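Local coordinates for protein restriction endonuclease R.BpuJI (Bacillus pumilus, PDB 2VLA) that recognises its cognate DNA sequence through this N-terminal recognition domain of a restriction enzyme that, as a whole, probably acts as an endonuclease, at residues 15-20 with 70-75; 24-29 with 77-82. All blocks are in the same frame, centred on the assembly; numbering follows the deposited sequence.

Contact 1. Residues 15-20 with 70-75; sequences RGKAKN and TEIAGK. With nucleotides of chain C; nucleotides of chain B.
Lys17 reaches from the loop before helix 22-36 to Glu71 and Ile72 on helix 62-76, and its aliphatic part can be followed atom by atom. CB and CG lie against Ile72 CG1 on one hand and C2' of DA4 of chain C on the other; CD makes the closest apolar approach, 3.6 Å from Ile72 CG1. The extended chain carries CE to 3.3 Å from Glu71 OE2, and a bend at the last torsion (chi4 -72°) turns NZ into a salt bridge of 2.9 Å with that same oxygen. NZ comes from above the carboxylate plane, 57° out of it, while Glu71 OE2 also accepts a bond from the N4 of a cytosine base. Ile72 CD1 reaches the loop backbone, 3.7 Å from Arg15 O. Two waters complete the junction: one joins Arg15 N to Glu71 OE1, the other accepts from Lys17 NZ at 2.7 Å.

Arg15 turns away from the helix into the DNA. Chi1 of -172° swings CG away from the backbone N, and the bend at chi3 then lays the guanidinium against a base: C6 of DC7 of chain B sits 3.7 Å above the guanidinium plane, over its centre. Arg15 NH1 bonds to O6 of a guanine base. A leucine here would probably cost that guanine O6 this donor from the protein and leave DC7 without the flat cation against its ring. On the flanks, Asn20 N holds OP1 of DA4 of chain C at 2.8 Å, and Thr70 OG1 donates to OP2 of DC5 of chain B. Both DNA strands are thus held at their phosphates, while the buried Lys17-Glu71 pair, by balancing charge, is likely to steady a carboxylate that reads a base, consistent with sequence recognition.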
loop_
_atom_site.group_PDB
_atom_site.type_symbol
_atom_site.label_atom_id
_atom_site.label_comp_id
_atom_site.label_asym_id
_atom_site.label_seq_id
_atom_site.Cartn_x
_atom_site.Cartn_y
_atom_site.Cartn_z
ATOM N N ARG A 15 -7.327 -1.299 -5.526
ATOM C CA ARG A 15 -7.656 -0.089 -6.272
ATOM C C ARG A 15 -8.499 0.870 -5.426
ATOM O O ARG A 15 -9.422 0.458 -4.757
ATOM C CB ARG A 15 -8.372 -0.483 -7.558
ATOM C CG ARG A 15 -8.604 0.690 -8.526
ATOM C CD ARG A 15 -8.991 0.223 -9.933
ATOM N NE ARG A 15 -7.850 -0.389 -10.601
ATOM C CZ ARG A 15 -7.847 -0.782 -11.853
ATOM N NH1 ARG A 15 -8.932 -0.621 -12.614
ATOM N NH2 ARG A 15 -6.769 -1.320 -12.379
ATOM N N GLY A 16 -8.111 2.140 -5.432
ATOM C CA GLY A 16 -8.706 3.115 -4.520
ATOM C C GLY A 16 -10.160 3.477 -4.773
ATOM O O GLY A 16 -10.676 3.297 -5.898
ATOM N N LYS A 17 -10.814 3.926 -3.715
ATOM C CA LYS A 17 -12.163 4.463 -3.808
ATOM C C LYS A 17 -12.367 5.761 -3.039
ATOM O O LYS A 17 -13.426 6.372 -3.150
ATOM C CB LYS A 17 -13.198 3.447 -3.318
ATOM C CG LYS A 17 -13.104 2.077 -3.957
ATOM C CD LYS A 17 -14.073 1.119 -3.301
ATOM C CE LYS A 17 -13.692 -0.309 -3.549
ATOM N NZ LYS A 17 -13.937 -0.754 -4.963
ATOM N N ALA A 18 -11.379 6.192 -2.260
ATOM C CA ALA A 18 -11.600 7.250 -1.274
ATOM C C ALA A 18 -10.754 8.516 -1.478
ATOM O O ALA A 18 -10.851 9.440 -0.698
ATOM C CB ALA A 18 -11.381 6.704 0.146
ATOM N N LYS A 19 -9.947 8.556 -2.520
ATOM C CA LYS A 19 -9.037 9.703 -2.728
ATOM C C LYS A 19 -9.791 11.018 -2.997
ATOM O O LYS A 19 -9.538 12.021 -2.333
ATOM C CB LYS A 19 -8.059 9.417 -3.875
ATOM C CG LYS A 19 -6.940 10.435 -4.015
ATOM C CD LYS A 19 -5.951 10.273 -2.863
ATOM C CE LYS A 19 -4.660 11.078 -3.039
ATOM N NZ LYS A 19 -4.923 12.536 -2.998
ATOM N N ASN A 20 -10.671 11.009 -3.981
ATOM C CA ASN A 20 -11.385 12.241 -4.382
ATOM C C ASN A 20 -12.135 12.889 -3.231
ATOM O O ASN A 20 -12.235 14.119 -3.164
ATOM C CB ASN A 20 -12.385 11.940 -5.507
ATOM C CG ASN A 20 -11.725 11.785 -6.859
ATOM O OD1 ASN A 20 -10.563 12.146 -7.041
ATOM N ND2 ASN A 20 -12.508 11.287 -7.861
ATOM N N THR A 70 -15.321 -3.779 2.404
ATOM C CA THR A 70 -14.340 -4.849 2.471
ATOM C C THR A 70 -12.985 -4.421 1.960
ATOM O O THR A 70 -11.966 -4.705 2.600
ATOM C CB THR A 70 -14.805 -6.139 1.761
ATOM O OG1 THR A 70 -14.815 -5.949 0.340
ATOM C CG2 THR A 70 -16.202 -6.552 2.258
ATOM N N GLU A 71 -12.948 -3.733 0.827
ATOM C CA GLU A 71 -11.684 -3.423 0.168
ATOM C C GLU A 71 -10.945 -2.286 0.811
ATOM O O GLU A 71 -9.696 -2.312 0.883
ATOM C CB GLU A 71 -11.885 -3.084 -1.299
ATOM C CG GLU A 71 -12.500 -4.176 -2.162
ATOM C CD GLU A 71 -12.380 -3.839 -3.648
ATOM O OE1 GLU A 71 -11.239 -3.816 -4.154
ATOM O OE2 GLU A 71 -13.435 -3.543 -4.308
ATOM N N ILE A 72 -11.677 -1.250 1.222
ATOM C CA ILE A 72 -11.041 0.009 1.623
ATOM C C ILE A 72 -11.029 0.141 3.135
ATOM O O ILE A 72 -9.970 0.145 3.750
ATOM C CB ILE A 72 -11.693 1.263 0.932
ATOM C CG1 ILE A 72 -11.678 1.089 -0.595
ATOM C CG2 ILE A 72 -10.944 2.510 1.352
ATOM C CD1 ILE A 72 -10.268 0.920 -1.227
ATOM N N ALA A 73 -12.188 0.178 3.746
ATOM C CA ALA A 73 -12.240 0.262 5.199
ATOM C C ALA A 73 -11.574 -0.977 5.844
ATOM O O ALA A 73 -10.804 -0.844 6.787
ATOM C CB ALA A 73 -13.691 0.412 5.673
ATOM N N GLY A 74 -11.846 -2.157 5.309
ATOM C CA GLY A 74 -11.288 -3.398 5.854
ATOM C C GLY A 74 -9.823 -3.632 5.451
ATOM O O GLY A 74 -8.903 -3.548 6.287
ATOM N N LYS A 75 -9.591 -3.925 4.181
ATOM C CA LYS A 75 -8.261 -4.360 3.753
ATOM C C LYS A 75 -7.260 -3.207 3.613
ATOM O O LYS A 75 -6.255 -3.154 4.336
ATOM C CB LYS A 75 -8.341 -5.143 2.466
ATOM C CG LYS A 75 -9.102 -6.426 2.589
ATOM C CD LYS A 75 -8.286 -7.497 3.290
ATOM C CE LYS A 75 -8.970 -8.866 3.242
ATOM N NZ LYS A 75 -8.064 -9.973 3.657
ATOM P P DA C 4 -11.021 7.577 -5.946
ATOM O OP1 DA C 4 -11.218 8.972 -5.783
ATOM O OP2 DA C 4 -10.124 6.803 -5.051
ATOM O "O5'" DA C 4 -12.369 6.832 -6.117
ATOM C "C5'" DA C 4 -13.466 7.541 -6.754
ATOM C "C4'" DA C 4 -14.335 6.556 -7.493
ATOM O "O4'" DA C 4 -13.682 6.088 -8.698
ATOM C "C3'" DA C 4 -14.693 5.286 -6.701
ATOM O "O3'" DA C 4 -16.023 4.924 -7.026
ATOM C "C2'" DA C 4 -13.713 4.275 -7.265
ATOM C "C1'" DA C 4 -13.699 4.661 -8.730
ATOM N N9 DA C 4 -12.567 4.197 -9.487
ATOM C C8 DA C 4 -11.268 4.027 -9.050
ATOM N N7 DA C 4 -10.451 3.629 -9.987
ATOM C C5 DA C 4 -11.233 3.520 -11.129
ATOM C C6 DA C 4 -10.962 3.137 -12.434
ATOM N N6 DA C 4 -9.776 2.785 -12.923
ATOM N N1 DA C 4 -12.009 3.171 -13.318
ATOM C C2 DA C 4 -13.239 3.526 -12.865
ATOM N N3 DA C 4 -13.609 3.919 -11.675
ATOM C C4 DA C 4 -12.539 3.876 -10.818
ATOM P P DC B 5 -11.884 -8.294 0.360
ATOM O OP1 DC B 5 -11.991 -8.526 1.815
ATOM O OP2 DC B 5 -12.342 -7.013 -0.194
ATOM O "O5'" DC B 5 -10.377 -8.639 -0.064
ATOM C "C5'" DC B 5 -9.681 -7.869 -1.010
ATOM C "C4'" DC B 5 -9.320 -8.687 -2.216
ATOM O "O4'" DC B 5 -10.537 -9.165 -2.861
ATOM C "C3'" DC B 5 -8.559 -7.942 -3.288
ATOM O "O3'" DC B 5 -7.762 -8.861 -4.037
ATOM C "C2'" DC B 5 -9.727 -7.347 -4.083
ATOM C "C1'" DC B 5 -10.637 -8.569 -4.144
ATOM N N1 DC B 5 -12.032 -8.256 -4.464
ATOM C C2 DC B 5 -12.623 -8.754 -5.633
ATOM O O2 DC B 5 -11.965 -9.518 -6.368
ATOM N N3 DC B 5 -13.918 -8.410 -5.913
ATOM C C4 DC B 5 -14.584 -7.603 -5.104
ATOM N N4 DC B 5 -15.855 -7.295 -5.422
ATOM C C5 DC B 5 -14.015 -7.062 -3.934
ATOM C C6 DC B 5 -12.745 -7.421 -3.645
ATOM P P DC B 7 -6.305 -8.249 -11.738
ATOM O OP1 DC B 7 -5.834 -9.338 -12.611
ATOM O OP2 DC B 7 -5.303 -7.434 -11.028
ATOM O "O5'" DC B 7 -7.248 -7.228 -12.534
ATOM C "C5'" DC B 7 -8.286 -7.724 -13.372
ATOM C "C4'" DC B 7 -9.129 -6.579 -13.915
ATOM O "O4'" DC B 7 -9.896 -5.971 -12.833
ATOM C "C3'" DC B 7 -8.340 -5.414 -14.526
ATOM O "O3'" DC B 7 -9.000 -4.983 -15.698
ATOM C "C2'" DC B 7 -8.450 -4.313 -13.487
ATOM C "C1'" DC B 7 -9.841 -4.560 -12.990
ATOM N N1 DC B 7 -10.242 -3.966 -11.701
ATOM C C2 DC B 7 -11.560 -3.552 -11.547
ATOM O O2 DC B 7 -12.319 -3.622 -12.523
ATOM N N3 DC B 7 -11.962 -3.045 -10.364
ATOM C C4 DC B 7 -11.106 -3.033 -9.335
ATOM N N4 DC B 7 -11.517 -2.549 -8.172
ATOM C C5 DC B 7 -9.762 -3.464 -9.476
ATOM C C6 DC B 7 -9.372 -3.913 -10.660
HETATM O O HOH W 1 -9.192 -3.410 -5.988
HETATM O O HOH W 2 -11.271 -1.276 -5.373
#

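Contact 2. Residues 24-29 with 77-82; sequences NLLPAY and FGMFYE
Residues 24-29 of helix 22-36, kinked at Pro27, whose nitrogen has no hydrogen to give the preceding turn, face the turn between helix 62-76 and strand 80-83, with Tyr29 and Met79 7.9 Å apart between their CA atoms; Gly78 takes positive phi there as the chain leaves the helix. Four side chains meet, without a hydrogen bond between them. Met79 runs out straight to its sulfur, placing SD 3.7 Å from Tyr29 CB, and the bend at chi3 (79°) then turns CE to within 4.0 Å of Leu26 CD1. The sulfur lies 5.1 Å from the centroid of the Tyr29 ring, an oblique Met-aromatic contact. Phe77 brings its CE2 to the edge of the same ring, near its plane, 4.2 Å from Tyr29 CE2. Leu26 CD1 bridges both partners, touching Phe77 CD2 at 4.1 Å as well as the Met79 methyl. The hydroxyl of Tyr29 bonds to His68 ND1 on helix 62-76. Helix 102-112 packs on the cluster, with Phe105 against Leu26 and Met79, and Phe106 edge-to-face with Phe77, while the backbone of Met79 pairs with Ser90, just past strand 86-89.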
loop_
_atom_site.group_PDB
_atom_site.type_symbol
_atom_site.label_atom_id
_atom_site.label_comp_id
_atom_site.label_asym_id
_atom_site.label_seq_id
_atom_site.Cartn_x
_atom_site.Cartn_y
_atom_site.Cartn_z
ATOM N N ASN A 24 -13.990 13.722 3.518
ATOM C CA ASN A 24 -15.294 13.277 4.019
ATOM C C ASN A 24 -15.367 11.774 4.332
ATOM O O ASN A 24 -15.974 11.363 5.321
ATOM C CB ASN A 24 -16.396 13.627 3.008
ATOM C CG ASN A 24 -16.809 15.028 3.092
ATOM O OD1 ASN A 24 -16.861 15.600 4.172
ATOM N ND2 ASN A 24 -17.135 15.614 1.953
ATOM N N LEU A 25 -14.790 10.957 3.471
ATOM C CA LEU A 25 -14.912 9.516 3.627
ATOM C C LEU A 25 -14.106 8.945 4.805
ATOM O O LEU A 25 -14.564 8.035 5.459
ATOM C CB LEU A 25 -14.521 8.812 2.327
ATOM C CG LEU A 25 -15.572 8.750 1.251
ATOM C CD1 LEU A 25 -14.959 8.258 -0.025
ATOM C CD2 LEU A 25 -16.743 7.855 1.700
ATOM N N LEU A 26 -12.924 9.472 5.059
ATOM C CA LEU A 26 -12.114 8.899 6.136
ATOM C C LEU A 26 -12.778 9.105 7.509
ATOM O O LEU A 26 -12.937 8.163 8.268
ATOM C CB LEU A 26 -10.658 9.416 6.127
ATOM C CG LEU A 26 -9.698 8.691 7.079
ATOM C CD1 LEU A 26 -9.632 7.217 6.712
ATOM C CD2 LEU A 26 -8.321 9.341 7.045
ATOM N N PRO A 27 -13.257 10.327 7.793
ATOM C CA PRO A 27 -14.037 10.462 9.017
ATOM C C PRO A 27 -15.292 9.599 9.037
ATOM O O PRO A 27 -15.672 9.102 10.088
ATOM C CB PRO A 27 -14.406 11.943 9.023
ATOM C CG PRO A 27 -13.361 12.592 8.248
ATOM C CD PRO A 27 -12.994 11.630 7.172
ATOM N N ALA A 28 -15.973 9.461 7.897
ATOM C CA ALA A 28 -17.151 8.626 7.854
ATOM C C ALA A 28 -16.832 7.167 8.171
ATOM O O ALA A 28 -17.479 6.562 9.036
ATOM C CB ALA A 28 -17.859 8.753 6.498
ATOM N N TYR A 29 -15.826 6.603 7.505
ATOM C CA TYR A 29 -15.450 5.221 7.766
ATOM C C TYR A 29 -15.177 5.068 9.283
ATOM O O TYR A 29 -15.631 4.125 9.917
ATOM C CB TYR A 29 -14.185 4.837 7.018
ATOM C CG TYR A 29 -14.244 4.744 5.506
ATOM C CD1 TYR A 29 -15.391 4.340 4.820
ATOM C CD2 TYR A 29 -13.101 4.974 4.768
ATOM C CE1 TYR A 29 -15.385 4.239 3.413
ATOM C CE2 TYR A 29 -13.073 4.851 3.411
ATOM C CZ TYR A 29 -14.196 4.471 2.726
ATOM O OH TYR A 29 -14.102 4.382 1.353
ATOM N N PHE A 77 -7.170 0.162 4.175
ATOM C CA PHE A 77 -6.921 1.097 5.269
ATOM C C PHE A 77 -6.818 0.430 6.650
ATOM O O PHE A 77 -6.449 1.072 7.606
ATOM C CB PHE A 77 -7.984 2.174 5.336
ATOM C CG PHE A 77 -7.952 3.180 4.176
ATOM C CD1 PHE A 77 -6.978 3.120 3.187
ATOM C CD2 PHE A 77 -8.910 4.195 4.105
ATOM C CE1 PHE A 77 -6.983 4.044 2.146
ATOM C CE2 PHE A 77 -8.900 5.108 3.083
ATOM C CZ PHE A 77 -7.945 5.037 2.098
ATOM N N GLY A 78 -7.190 -0.843 6.747
ATOM C CA GLY A 78 -7.037 -1.591 8.005
ATOM C C GLY A 78 -7.788 -0.966 9.180
ATOM O O GLY A 78 -7.214 -0.783 10.259
ATOM N N MET A 79 -9.085 -0.715 9.004
ATOM C CA MET A 79 -9.832 0.073 9.962
ATOM C C MET A 79 -10.665 -0.758 10.941
ATOM O O MET A 79 -11.180 -0.230 11.920
ATOM C CB MET A 79 -10.714 1.097 9.238
ATOM C CG MET A 79 -9.905 2.101 8.439
ATOM S SD MET A 79 -10.864 3.402 7.702
ATOM C CE MET A 79 -11.088 4.436 9.148
ATOM N N PHE A 80 -10.825 -2.035 10.653
ATOM C CA PHE A 80 -11.499 -2.955 11.570
ATOM C C PHE A 80 -10.924 -4.357 11.432
ATOM O O PHE A 80 -10.188 -4.638 10.509
ATOM C CB PHE A 80 -13.026 -2.967 11.313
ATOM C CG PHE A 80 -13.425 -3.477 9.943
ATOM C CD1 PHE A 80 -13.605 -4.836 9.707
ATOM C CD2 PHE A 80 -13.710 -2.594 8.920
ATOM C CE1 PHE A 80 -14.041 -5.294 8.457
ATOM C CE2 PHE A 80 -14.115 -3.059 7.662
ATOM C CZ PHE A 80 -14.284 -4.401 7.443
ATOM N N TYR A 81 -11.264 -5.223 12.379
ATOM C CA TYR A 81 -10.829 -6.616 12.345
ATOM C C TYR A 81 -11.869 -7.458 13.042
ATOM O O TYR A 81 -12.762 -6.929 13.702
ATOM C CB TYR A 81 -9.451 -6.788 13.006
ATOM C CG TYR A 81 -9.459 -6.600 14.507
ATOM C CD1 TYR A 81 -9.365 -5.340 15.068
ATOM C CD2 TYR A 81 -9.548 -7.689 15.359
ATOM C CE1 TYR A 81 -9.368 -5.164 16.431
ATOM C CE2 TYR A 81 -9.561 -7.526 16.720
ATOM C CZ TYR A 81 -9.465 -6.265 17.254
ATOM O OH TYR A 81 -9.470 -6.102 18.625
ATOM N N GLU A 82 -11.774 -8.764 12.864
ATOM C CA GLU A 82 -12.708 -9.693 13.491
ATOM C C GLU A 82 -12.007 -10.552 14.517
ATOM O O GLU A 82 -10.872 -10.981 14.304
ATOM C CB GLU A 82 -13.351 -10.588 12.439
ATOM C CG GLU A 82 -14.060 -11.806 13.026
ATOM C CD GLU A 82 -14.776 -12.623 11.981
ATOM O OE1 GLU A 82 -14.921 -12.136 10.837
ATOM O OE2 GLU A 82 -15.205 -13.754 12.302
#

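Helices 22-36 and 62-76 tie the two sites together: contact 1 uses the loop leading into the first and the C-terminal part of the second, and contact 2 uses the first helix and the turn that follows the second. Their centres are 9 Å apart. Ile72 O and Ala73 O probably accept hydrogen bonds from Phe77 N and Met79 N, and Ile72 CG2 packs on Tyr29 OH, so Ile72 belongs to both neighbourhoods. Both contacts are buried, but differently: contact 1 borders the DNA and mixes a salt bridge, waters and phosphate bonds with the aliphatic packing of Ile72, whereas contact 2 is buried among protein side chains, its nearest atom about 6 Å from the nucleic acid, and is built from hydrocarbon, aromatic rings and sulfur.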